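Local coordinates for folylpolyglutamate synthase protein FOLC (Mycobacterium tuberculosis, PDB 2VOS) that probably adds L-glutamate to dihydropteroate and, repeatedly, to the gamma-carboxylate of tetrahydrofolates, at the cost of ATP, with magnesium as cofactor, at residues A79-A84 and L291-E296; Y124-P129 and A159-A164. All blocks are in the same frame, centred on the assembly; numbering follows the deposited sequence.

Contact 1 (A79-A84 and L291-E296); sequences ARMVDA and LPLHGE
Met81, modelled as selenomethionine, reaches off helix 75-88 and sets its terminal methyl against two leucines of 291-296, the link that leads from strand 284-291 into helix 296-312. All the contact between the segments is apolar. The CE of Met81 lies 3.7 Å from CD1 of Leu293, the two side chains approaching tip to tip, and 4.0 Å from CD2 of Leu291, whose side chain runs across it at about a right angle. The reach comes from a chain extended beyond CG, with chi3 of 179°, so the side chain bridges backbones whose nearest CA atoms, those of Met81 and Leu291, are 9.9 Å apart.

Hydrogen bonds shape the leucine side. Pro292 is the centre of an inverse gamma turn, closed by a weak bond from Leu293 N to Leu291 O at 2.9 Å, and across this turn both leucines put a methyl on the same CE. The side-chain NE2 of Gln275 is hydrogen-bonded to the carbonyl oxygens of Leu293 and Gly295.

Helix 75-88 starts within the P-loop segment: Asn73 and Gly74 just before it and Lys75, Thr76 and Ser77 of its first turn bind ADP. Met81, its side chain about 8 Å from the bound ADP, also touches ADP-binding Asn301 on helix 296-312. With no polar bond joining the segments, the nucleotide-binding helix meets this link through one long side chain and dispersion forces.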
ATOM      1  N   ALA A  79      -4.928  -3.063   4.317  1.00 21.69           N
ATOM      2  CA  ALA A  79      -5.921  -3.785   3.499  1.00 21.28           C
ATOM      3  C   ALA A  79      -5.640  -5.279   3.633  1.00 21.41           C
ATOM      4  O   ALA A  79      -6.548  -6.074   3.789  1.00 21.39           O
ATOM      5  CB  ALA A  79      -5.832  -3.391   2.037  1.00 18.75           C
ATOM      6  N   ARG A  80      -4.371  -5.663   3.506  1.00 21.71           N
ATOM      7  CA  ARG A  80      -4.028  -7.101   3.593  1.00 22.15           C
ATOM      8  C   ARG A  80      -4.237  -7.720   4.985  1.00 23.18           C
ATOM      9  O   ARG A  80      -4.563  -8.912   5.059  1.00 23.38           O
ATOM     10  CB  ARG A  80      -2.604  -7.359   3.161  1.00 22.13           C
ATOM     11  CG  ARG A  80      -2.419  -6.934   1.627  1.00 21.98           C
ATOM     12  CD  ARG A  80      -0.941  -7.145   1.222  1.00 23.86           C
ATOM     13  NE  ARG A  80      -0.550  -8.574   1.150  1.00 23.56           N
ATOM     14  CZ  ARG A  80      -0.631  -9.340   0.054  1.00 24.14           C
ATOM     15  NH1 ARG A  80      -1.103  -8.868  -1.100  1.00 20.88           N
ATOM     16  NH2 ARG A  80      -0.247 -10.609   0.102  1.00 24.36           N
HETATM   17  N   MSE A  81      -4.044  -6.930   6.047  1.00 21.95           N
HETATM   18  CA  MSE A  81      -4.331  -7.335   7.419  1.00 23.59           C
HETATM   19  C   MSE A  81      -5.843  -7.534   7.645  1.00 23.68           C
HETATM   20  O   MSE A  81      -6.246  -8.553   8.180  1.00 25.11           O
HETATM   21  CB  MSE A  81      -3.816  -6.299   8.408  1.00 23.09           C
HETATM   22  CG  MSE A  81      -2.283  -6.422   8.544  1.00 24.95           C
HETATM   23 SE   MSE A  81      -1.676  -4.803   9.442  1.00 28.32          SE
HETATM   24  CE  MSE A  81       0.201  -5.170   9.549  1.00 23.63           C
ATOM     25  N   VAL A  82      -6.654  -6.570   7.227  1.00 23.36           N
ATOM     26  CA  VAL A  82      -8.113  -6.729   7.222  1.00 24.29           C
ATOM     27  C   VAL A  82      -8.533  -7.998   6.503  1.00 25.14           C
ATOM     28  O   VAL A  82      -9.333  -8.755   7.022  1.00 26.82           O
ATOM     29  CB  VAL A  82      -8.794  -5.479   6.562  1.00 24.21           C
ATOM     30  CG1 VAL A  82     -10.284  -5.704   6.273  1.00 21.81           C
ATOM     31  CG2 VAL A  82      -8.549  -4.215   7.419  1.00 25.04           C
ATOM     32  N   ASP A  83      -8.016  -8.240   5.289  1.00 24.58           N
ATOM     33  CA  ASP A  83      -8.321  -9.456   4.547  1.00 24.33           C
ATOM     34  C   ASP A  83      -7.952 -10.703   5.388  1.00 24.46           C
ATOM     35  O   ASP A  83      -8.747 -11.673   5.575  1.00 25.00           O
ATOM     36  CB  ASP A  83      -7.518  -9.421   3.224  1.00 23.97           C
ATOM     37  CG  ASP A  83      -7.963 -10.491   2.235  1.00 28.45           C
ATOM     38  OD1 ASP A  83      -8.655 -11.449   2.682  1.00 28.51           O
ATOM     39  OD2 ASP A  83      -7.605 -10.394   1.023  1.00 27.76           O
ATOM     40  N   ALA A  84      -6.734 -10.722   5.900  1.00 24.25           N
ATOM     41  CA  ALA A  84      -6.314 -11.861   6.707  1.00 23.74           C
ATOM     42  C   ALA A  84      -7.260 -12.126   7.907  1.00 24.78           C
ATOM     43  O   ALA A  84      -7.602 -13.291   8.190  1.00 24.42           O
ATOM     44  CB  ALA A  84      -4.859 -11.648   7.225  1.00 24.14           C
ATOM     45  N   LEU A 291       3.045 -11.191  14.749  1.00 37.47           N
ATOM     46  CA  LEU A 291       2.861 -10.614  13.410  1.00 38.44           C
ATOM     47  C   LEU A 291       4.173 -10.833  12.655  1.00 38.26           C
ATOM     48  O   LEU A 291       5.213 -10.334  13.110  1.00 37.46           O
ATOM     49  CB  LEU A 291       2.600  -9.111  13.558  1.00 37.16           C
ATOM     50  CG  LEU A 291       2.387  -8.386  12.213  1.00 41.94           C
ATOM     51  CD1 LEU A 291       1.049  -8.785  11.589  1.00 38.14           C
ATOM     52  CD2 LEU A 291       2.432  -6.897  12.454  1.00 36.68           C
ATOM     53  N   PRO A 292       4.160 -11.604  11.547  1.00 38.88           N
ATOM     54  CA  PRO A 292       5.452 -11.845  10.891  1.00 38.81           C
ATOM     55  C   PRO A 292       5.924 -10.659   9.960  1.00 39.77           C
ATOM     56  O   PRO A 292       6.250 -10.884   8.784  1.00 38.98           O
ATOM     57  CB  PRO A 292       5.203 -13.106  10.075  1.00 39.59           C
ATOM     58  CG  PRO A 292       3.717 -12.945   9.610  1.00 39.14           C
ATOM     59  CD  PRO A 292       3.039 -12.245  10.843  1.00 38.21           C
ATOM     60  N   LEU A 293       5.929  -9.424  10.472  1.00 39.39           N
ATOM     61  CA  LEU A 293       6.366  -8.280   9.682  1.00 41.28           C
ATOM     62  C   LEU A 293       7.233  -7.450  10.636  1.00 41.41           C
ATOM     63  O   LEU A 293       6.985  -7.413  11.863  1.00 41.51           O
ATOM     64  CB  LEU A 293       5.161  -7.398   9.245  1.00 41.53           C
ATOM     65  CG  LEU A 293       4.132  -8.026   8.319  1.00 41.24           C
ATOM     66  CD1 LEU A 293       3.002  -7.035   8.043  1.00 43.86           C
ATOM     67  CD2 LEU A 293       4.839  -8.454   6.995  1.00 40.03           C
ATOM     68  N   HIS A 294       8.201  -6.759  10.068  1.00 41.11           N
ATOM     69  CA  HIS A 294       9.106  -5.950  10.817  1.00 39.58           C
ATOM     70  C   HIS A 294       8.573  -4.514  10.847  1.00 40.69           C
ATOM     71  O   HIS A 294       7.950  -4.038   9.906  1.00 40.66           O
ATOM     72  CB  HIS A 294      10.488  -5.959  10.141  1.00 38.92           C
ATOM     73  CG  HIS A 294      11.083  -7.322   9.942  1.00 37.66           C
ATOM     74  ND1 HIS A 294      11.454  -8.141  10.992  1.00 37.38           N
ATOM     75  CD2 HIS A 294      11.418  -7.986   8.803  1.00 38.56           C
ATOM     76  CE1 HIS A 294      11.944  -9.270  10.500  1.00 43.98           C
ATOM     77  NE2 HIS A 294      11.941  -9.196   9.179  1.00 39.31           N
ATOM     78  N   GLY A 295       8.850  -3.813  11.934  1.00 40.26           N
ATOM     79  CA  GLY A 295       8.606  -2.377  11.981  1.00 40.88           C
ATOM     80  C   GLY A 295       7.558  -1.989  13.011  1.00 41.00           C
ATOM     81  O   GLY A 295       6.487  -2.600  13.065  1.00 39.32           O
ATOM     82  N   GLU A 296       7.867  -0.975  13.820  1.00 39.97           N
ATOM     83  CA  GLU A 296       6.859  -0.430  14.725  1.00 41.35           C
ATOM     84  C   GLU A 296       5.631   0.045  13.936  1.00 40.34           C
ATOM     85  O   GLU A 296       4.498  -0.060  14.394  1.00 40.89           O
ATOM     86  CB  GLU A 296       7.409   0.716  15.611  1.00 41.37           C
ATOM     87  CG  GLU A 296       6.312   1.187  16.598  1.00 49.19           C
ATOM     88  CD  GLU A 296       6.619   2.463  17.323  1.00 62.89           C
ATOM     89  OE1 GLU A 296       7.836   2.784  17.459  1.00 65.87           O
ATOM     90  OE2 GLU A 296       5.634   3.139  17.765  1.00 66.74           O
TER

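Contact 2 (Y124-P129 and A159-A164); sequences YREIEP and AFAAFA
Ile127 has CG2 anti to its carbonyl carbon and CG1 between the backbone N and that carbon (chi1 71°), which sends the CG2 methyl across to Ala161. Glu126, one residue earlier, has a chi1 of 99°, away from the usual staggered values, and an extended chain beyond CG that carries its carboxylate to the same alanine. This is helix-helix packing within the Mur ligase-type ATPase domain: helix 117-140 lies against helix 151-165, and between 124-129 and 159-164 the closest CA atoms are those of Ile127 and Ala161, 7.8 Å apart.

The small side chain of Ala161 allows that approach, its CB meeting CG2 of Ile127 at 3.8 Å. Ile127 also touches Ala157 and Met158, so it follows one side of helix 151-165 for about a turn. Other sides of that helix carry Ala159, Ala162 and Phe163 onto Ile108 of the mixed sheet, so 151-165 packs on both the sheet and 117-140.

Glu126 is exposed and borders the contact, near the like-charged Asp165. Within its own helix, Tyr124 gives its hydroxyl proton to Glu128 one turn on, while Glu128 CB lies over one face of the Tyr124 ring, near its rim. Glu126 OE2 comes to 4.0 Å from Ala161 CB, a van der Waals touch.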
ATOM      1  N   TYR A 124     -11.965  -8.492 -17.548  1.00 41.89           N
ATOM      2  CA  TYR A 124     -11.873  -7.362 -18.461  1.00 42.05           C
ATOM      3  C   TYR A 124     -12.824  -7.589 -19.667  1.00 42.79           C
ATOM      4  O   TYR A 124     -13.638  -6.721 -20.012  1.00 42.87           O
ATOM      5  CB  TYR A 124     -10.424  -7.206 -18.960  1.00 41.22           C
ATOM      6  CG  TYR A 124     -10.355  -6.190 -20.054  1.00 42.56           C
ATOM      7  CD1 TYR A 124     -10.434  -4.825 -19.757  1.00 45.28           C
ATOM      8  CD2 TYR A 124     -10.273  -6.571 -21.370  1.00 41.36           C
ATOM      9  CE1 TYR A 124     -10.426  -3.874 -20.740  1.00 46.84           C
ATOM     10  CE2 TYR A 124     -10.246  -5.653 -22.355  1.00 43.28           C
ATOM     11  CZ  TYR A 124     -10.335  -4.293 -22.049  1.00 46.38           C
ATOM     12  OH  TYR A 124     -10.337  -3.347 -23.067  1.00 47.93           O
ATOM     13  N   ARG A 125     -12.749  -8.767 -20.288  1.00 42.24           N
ATOM     14  CA  ARG A 125     -13.573  -9.060 -21.447  1.00 43.31           C
ATOM     15  C   ARG A 125     -15.041  -8.960 -21.103  1.00 44.55           C
ATOM     16  O   ARG A 125     -15.849  -8.480 -21.894  1.00 44.90           O
ATOM     17  CB  ARG A 125     -13.310 -10.466 -21.963  1.00 43.93           C
ATOM     18  CG  ARG A 125     -11.956 -10.701 -22.671  1.00 48.93           C
ATOM     19  CD  ARG A 125     -12.070 -12.056 -23.432  1.00 58.48           C
ATOM     20  NE  ARG A 125     -11.025 -12.242 -24.435  1.00 65.96           N
ATOM     21  CZ  ARG A 125     -11.133 -11.826 -25.696  1.00 69.32           C
ATOM     22  NH1 ARG A 125     -12.247 -11.201 -26.103  1.00 69.64           N
ATOM     23  NH2 ARG A 125     -10.128 -12.033 -26.551  1.00 70.97           N
ATOM     24  N   GLU A 126     -15.428  -9.429 -19.923  1.00 45.25           N
ATOM     25  CA  GLU A 126     -16.854  -9.393 -19.594  1.00 46.15           C
ATOM     26  C   GLU A 126     -17.378  -7.965 -19.411  1.00 45.32           C
ATOM     27  O   GLU A 126     -18.494  -7.684 -19.849  1.00 46.02           O
ATOM     28  CB  GLU A 126     -17.193 -10.275 -18.400  1.00 47.38           C
ATOM     29  CG  GLU A 126     -17.315  -9.555 -17.096  1.00 52.59           C
ATOM     30  CD  GLU A 126     -17.598 -10.548 -15.943  1.00 58.11           C
ATOM     31  OE1 GLU A 126     -18.062 -11.664 -16.225  1.00 62.24           O
ATOM     32  OE2 GLU A 126     -17.349 -10.224 -14.783  1.00 57.42           O
ATOM     33  N   ILE A 127     -16.596  -7.050 -18.809  1.00 43.54           N
ATOM     34  CA  ILE A 127     -17.061  -5.666 -18.735  1.00 42.55           C
ATOM     35  C   ILE A 127     -16.765  -4.794 -19.969  1.00 42.37           C
ATOM     36  O   ILE A 127     -17.419  -3.759 -20.160  1.00 42.29           O
ATOM     37  CB  ILE A 127     -16.626  -4.940 -17.468  1.00 42.90           C
ATOM     38  CG1 ILE A 127     -15.134  -4.643 -17.498  1.00 42.65           C
ATOM     39  CG2 ILE A 127     -17.034  -5.746 -16.184  1.00 39.83           C
ATOM     40  CD1 ILE A 127     -14.766  -3.546 -16.447  1.00 41.82           C
ATOM     41  N   GLU A 128     -15.871  -5.236 -20.846  1.00 41.52           N
ATOM     42  CA  GLU A 128     -15.371  -4.351 -21.924  1.00 42.57           C
ATOM     43  C   GLU A 128     -16.495  -3.731 -22.796  1.00 43.23           C
ATOM     44  O   GLU A 128     -16.420  -2.541 -23.158  1.00 44.38           O
ATOM     45  CB  GLU A 128     -14.369  -5.086 -22.836  1.00 42.67           C
ATOM     46  CG  GLU A 128     -13.683  -4.146 -23.880  1.00 43.18           C
ATOM     47  CD  GLU A 128     -12.760  -4.912 -24.833  1.00 41.81           C
ATOM     48  OE1 GLU A 128     -13.260  -5.831 -25.482  1.00 42.30           O
ATOM     49  OE2 GLU A 128     -11.553  -4.590 -24.941  1.00 44.52           O
ATOM     50  N   PRO A 129     -17.508  -4.541 -23.200  1.00 42.99           N
ATOM     51  CA  PRO A 129     -18.519  -3.856 -24.044  1.00 42.42           C
ATOM     52  C   PRO A 129     -19.195  -2.638 -23.305  1.00 42.90           C
ATOM     53  O   PRO A 129     -19.581  -1.652 -23.945  1.00 41.44           O
ATOM     54  CB  PRO A 129     -19.550  -4.963 -24.377  1.00 42.24           C
ATOM     55  CG  PRO A 129     -18.890  -6.283 -24.057  1.00 43.87           C
ATOM     56  CD  PRO A 129     -17.747  -6.000 -23.061  1.00 42.44           C
ATOM     57  N   ALA A 159     -12.457  -4.999 -10.464  1.00 40.94           N
ATOM     58  CA  ALA A 159     -12.418  -5.587  -9.119  1.00 39.75           C
ATOM     59  C   ALA A 159     -13.890  -5.779  -8.635  1.00 40.48           C
ATOM     60  O   ALA A 159     -14.286  -6.871  -8.088  1.00 41.08           O
ATOM     61  CB  ALA A 159     -11.635  -4.669  -8.163  1.00 38.29           C
ATOM     62  N   PHE A 160     -14.694  -4.728  -8.783  1.00 40.07           N
ATOM     63  CA  PHE A 160     -16.066  -4.768  -8.278  1.00 40.84           C
ATOM     64  C   PHE A 160     -16.892  -5.846  -8.974  1.00 40.53           C
ATOM     65  O   PHE A 160     -17.714  -6.491  -8.312  1.00 40.35           O
ATOM     66  CB  PHE A 160     -16.796  -3.402  -8.420  1.00 41.10           C
ATOM     67  CG  PHE A 160     -16.242  -2.308  -7.531  1.00 42.35           C
ATOM     68  CD1 PHE A 160     -15.739  -2.615  -6.263  1.00 43.44           C
ATOM     69  CD2 PHE A 160     -16.243  -0.980  -7.940  1.00 42.07           C
ATOM     70  CE1 PHE A 160     -15.211  -1.642  -5.423  1.00 44.33           C
ATOM     71  CE2 PHE A 160     -15.751   0.048  -7.051  1.00 39.39           C
ATOM     72  CZ  PHE A 160     -15.227  -0.301  -5.805  1.00 42.75           C
ATOM     73  N   ALA A 161     -16.713  -5.991 -10.293  1.00 41.08           N
ATOM     74  CA  ALA A 161     -17.421  -7.063 -11.075  1.00 40.99           C
ATOM     75  C   ALA A 161     -16.945  -8.432 -10.581  1.00 40.85           C
ATOM     76  O   ALA A 161     -17.726  -9.377 -10.373  1.00 40.58           O
ATOM     77  CB  ALA A 161     -17.084  -6.900 -12.566  1.00 41.18           C
ATOM     78  N   ALA A 162     -15.635  -8.568 -10.414  1.00 38.52           N
ATOM     79  CA  ALA A 162     -15.086  -9.862 -10.031  1.00 37.28           C
ATOM     80  C   ALA A 162     -15.598 -10.213  -8.624  1.00 38.03           C
ATOM     81  O   ALA A 162     -15.825 -11.406  -8.306  1.00 37.89           O
ATOM     82  CB  ALA A 162     -13.546  -9.784 -10.016  1.00 38.27           C
ATOM     83  N   PHE A 163     -15.762  -9.218  -7.749  1.00 37.59           N
ATOM     84  CA  PHE A 163     -16.209  -9.543  -6.393  1.00 39.51           C
ATOM     85  C   PHE A 163     -17.645 -10.074  -6.440  1.00 39.32           C
ATOM     86  O   PHE A 163     -18.014 -10.933  -5.630  1.00 39.68           O
ATOM     87  CB  PHE A 163     -16.149  -8.320  -5.440  1.00 38.83           C
ATOM     88  CG  PHE A 163     -14.738  -7.792  -5.220  1.00 40.79           C
ATOM     89  CD1 PHE A 163     -13.626  -8.614  -5.473  1.00 40.51           C
ATOM     90  CD2 PHE A 163     -14.534  -6.476  -4.773  1.00 40.42           C
ATOM     91  CE1 PHE A 163     -12.329  -8.112  -5.247  1.00 39.18           C
ATOM     92  CE2 PHE A 163     -13.253  -5.966  -4.532  1.00 35.99           C
ATOM     93  CZ  PHE A 163     -12.154  -6.773  -4.783  1.00 37.13           C
ATOM     94  N   ALA A 164     -18.461  -9.509  -7.332  1.00 40.54           N
ATOM     95  CA  ALA A 164     -19.856  -9.991  -7.493  1.00 40.44           C
ATOM     96  C   ALA A 164     -19.908 -11.369  -8.217  1.00 39.87           C
ATOM     97  O   ALA A 164     -20.774 -12.195  -7.911  1.00 39.00           O
ATOM     98  CB  ALA A 164     -20.705  -8.928  -8.244  1.00 39.53           C
TER

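Overall arrangement
The contacts share no helix or strand, and their centres lie 28 Å apart, although their nearest atoms come within about 8 Å. Both belong to the nucleotide-binding part of the enzyme and both are largely buried: contact 1 has no exposed residue among those touching, contact 2 has one, Glu126. Contact 1 is the deeper, its centre about 11 Å from the centre of the chain and close to ADP; the centre of contact 2 is about 23 Å from it, away from the annotated sites. Each buries roughly 90 Å² without a hydrogen bond between its segments. Contact 1 is wholly apolar and joins a helix to a link remote in sequence, whereas contact 2 pairs two sequence-neighbouring helices and has a carboxylate at its border.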